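PDB 5DLK: TqaA from Penicillium aethiopicum, which probably closes a nonribosomal peptide into a macrocycle through its terminal condensation-like domain, the part of the long synthetase present here in mutant form. Local coordinates for residues K120-Q125 against G142-T147. Sequence-based numbering, arbitrary orientation.
Sequences KVREVQ and GKDWPT
Arg122 and Asp144 form an end-on, two-pronged salt bridge within a beta-alpha-beta unit of the condensation-domain fold, where helix 132-144 connects edge strand 122-125 to its parallel neighbour, strand 158-163. NH2 of Arg122 gives the shorter and straighter bond, 2.7 Å to OD2 of Asp144 with an N-H...O angle of 165°, and this oxygen lies in the guanidinium plane. NH1 of Arg122 reaches the syn lone pair of Asp144 OD1 at 3.0 Å, but that oxygen is tilted from the guanidinium plane, which is turned 33° from the carboxylate plane. The arginine extends from the strand with CG anti to the backbone N (chi1 174°) and bends at chi3, which presents both terminal nitrogens to the carboxylate. NE of Arg122 bonds Thr160 OG1 on the adjacent strand, and OD2 of Asp144 also accepts from Gln175 NE2, so each charged group has a second partner. Replacing Arg122 by alanine would probably take from the Asp144 carboxylate both bonds of the bridge and its paired charge, leaving it the Gln175 bond, and Thr160 OG1 without this donor. Both the Arg122 and Asp144 side chains pack on Leu139 of the helix. Lys143, exposed at the surface, brings a second positive charge alongside, its NZ 4.4 Å from NH1 of Arg122. The carbonyl O of Lys143 accepts from both N and OG1 of Thr147, which approach from opposite faces of the carbonyl plane.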
loop_
_atom_site.group_PDB
_atom_site.type_symbol
_atom_site.label_atom_id
_atom_site.label_comp_id
_atom_site.label_asym_id
_atom_site.label_seq_id
_atom_site.Cartn_x
_atom_site.Cartn_y
_atom_site.Cartn_z
ATOM N N LYS A 120 -6.761 -23.757 -6.275
ATOM C CA LYS A 120 -6.608 -24.374 -7.587
ATOM C C LYS A 120 -5.748 -23.476 -8.470
ATOM O O LYS A 120 -6.085 -22.308 -8.692
ATOM C CB LYS A 120 -7.970 -24.616 -8.243
ATOM C CG LYS A 120 -8.879 -25.594 -7.472
ATOM C CD LYS A 120 -8.142 -26.891 -7.153
ATOM C CE LYS A 120 -9.098 -28.029 -6.801
ATOM N NZ LYS A 120 -9.850 -27.759 -5.548
ATOM N N VAL A 121 -4.636 -24.013 -8.959
ATOM C CA VAL A 121 -3.717 -23.244 -9.799
ATOM C C VAL A 121 -4.134 -23.279 -11.265
ATOM O O VAL A 121 -4.476 -24.335 -11.787
ATOM C CB VAL A 121 -2.280 -23.775 -9.658
ATOM C CG1 VAL A 121 -1.331 -23.043 -10.581
ATOM C CG2 VAL A 121 -1.826 -23.667 -8.196
ATOM N N ARG A 122 -4.139 -22.126 -11.925
ATOM C CA ARG A 122 -4.349 -22.093 -13.365
ATOM C C ARG A 122 -3.024 -22.487 -14.017
ATOM O O ARG A 122 -1.966 -21.924 -13.715
ATOM C CB ARG A 122 -4.827 -20.710 -13.824
ATOM C CG ARG A 122 -4.938 -20.537 -15.323
ATOM C CD ARG A 122 -5.506 -19.170 -15.710
ATOM N NE ARG A 122 -4.581 -18.075 -15.389
ATOM C CZ ARG A 122 -4.760 -16.814 -15.773
ATOM N NH1 ARG A 122 -5.824 -16.484 -16.495
ATOM N NH2 ARG A 122 -3.866 -15.884 -15.440
ATOM N N GLU A 123 -3.062 -23.485 -14.890
ATOM C CA GLU A 123 -1.818 -24.031 -15.417
ATOM C C GLU A 123 -1.845 -24.035 -16.928
ATOM O O GLU A 123 -2.875 -24.334 -17.529
ATOM C CB GLU A 123 -1.573 -25.453 -14.899
ATOM C CG GLU A 123 -1.583 -25.563 -13.393
ATOM C CD GLU A 123 -0.535 -26.517 -12.871
ATOM O OE1 GLU A 123 0.452 -26.782 -13.589
ATOM O OE2 GLU A 123 -0.698 -26.993 -11.730
ATOM N N VAL A 124 -0.713 -23.675 -17.520
ATOM C CA VAL A 124 -0.561 -23.678 -18.964
ATOM C C VAL A 124 0.677 -24.481 -19.345
ATOM O O VAL A 124 1.758 -24.249 -18.813
ATOM C CB VAL A 124 -0.421 -22.247 -19.536
ATOM C CG1 VAL A 124 -0.220 -22.296 -21.036
ATOM C CG2 VAL A 124 -1.638 -21.393 -19.178
ATOM N N GLN A 125 0.518 -25.436 -20.260
ATOM C CA GLN A 125 1.674 -26.085 -20.871
ATOM C C GLN A 125 1.813 -25.499 -22.263
ATOM O O GLN A 125 0.921 -25.655 -23.086
ATOM C CB GLN A 125 1.513 -27.618 -20.915
ATOM C CG GLN A 125 1.497 -28.286 -19.541
ATOM C CD GLN A 125 0.121 -28.254 -18.861
ATOM O OE1 GLN A 125 -0.882 -28.682 -19.440
ATOM N NE2 GLN A 125 0.074 -27.741 -17.625
ATOM N N GLY A 142 -5.481 -9.551 -21.638
ATOM C CA GLY A 142 -6.639 -9.988 -22.382
ATOM C C GLY A 142 -7.841 -10.259 -21.507
ATOM O O GLY A 142 -8.973 -10.195 -21.979
ATOM N N LYS A 143 -7.618 -10.570 -20.235
ATOM C CA LYS A 143 -8.766 -10.836 -19.388
ATOM C C LYS A 143 -8.543 -10.619 -17.892
ATOM O O LYS A 143 -9.469 -10.192 -17.201
ATOM C CB LYS A 143 -9.279 -12.271 -19.632
ATOM C CG LYS A 143 -8.337 -13.383 -19.222
ATOM C CD LYS A 143 -8.910 -14.775 -19.619
ATOM C CE LYS A 143 -10.204 -15.112 -18.890
ATOM N NZ LYS A 143 -9.984 -15.359 -17.435
ATOM N N ASP A 144 -7.343 -10.879 -17.382
ATOM C CA ASP A 144 -7.159 -10.860 -15.930
ATOM C C ASP A 144 -7.440 -9.459 -15.320
ATOM O O ASP A 144 -8.237 -9.357 -14.385
ATOM C CB ASP A 144 -5.752 -11.332 -15.536
ATOM C CG ASP A 144 -5.505 -12.811 -15.880
ATOM O OD1 ASP A 144 -6.476 -13.520 -16.221
ATOM O OD2 ASP A 144 -4.342 -13.257 -15.792
ATOM N N TRP A 145 -6.820 -8.391 -15.819
ATOM C CA TRP A 145 -7.134 -7.087 -15.196
ATOM C C TRP A 145 -8.350 -6.371 -15.843
ATOM O O TRP A 145 -9.106 -5.720 -15.121
ATOM C CB TRP A 145 -5.878 -6.162 -15.130
ATOM C CG TRP A 145 -5.379 -5.567 -16.421
ATOM C CD1 TRP A 145 -4.305 -5.989 -17.161
ATOM C CD2 TRP A 145 -5.907 -4.422 -17.099
ATOM N NE1 TRP A 145 -4.151 -5.189 -18.272
ATOM C CE2 TRP A 145 -5.125 -4.225 -18.263
ATOM C CE3 TRP A 145 -6.969 -3.545 -16.840
ATOM C CZ2 TRP A 145 -5.369 -3.188 -19.161
ATOM C CZ3 TRP A 145 -7.224 -2.528 -17.746
ATOM C CH2 TRP A 145 -6.424 -2.353 -18.889
ATOM N N PRO A 146 -8.592 -6.517 -17.165
ATOM C CA PRO A 146 -9.796 -5.849 -17.687
ATOM C C PRO A 146 -11.128 -6.322 -17.102
ATOM O O PRO A 146 -12.095 -5.557 -17.129
ATOM C CB PRO A 146 -9.747 -6.170 -19.186
ATOM C CG PRO A 146 -8.285 -6.318 -19.471
ATOM C CD PRO A 146 -7.741 -7.015 -18.272
ATOM N N THR A 147 -11.190 -7.548 -16.595
ATOM C CA THR A 147 -12.438 -8.044 -16.026
ATOM C C THR A 147 -12.423 -8.051 -14.502
ATOM O O THR A 147 -13.310 -8.634 -13.861
ATOM C CB THR A 147 -12.758 -9.475 -16.514
ATOM O OG1 THR A 147 -11.729 -10.367 -16.081
ATOM C CG2 THR A 147 -12.856 -9.502 -18.004
#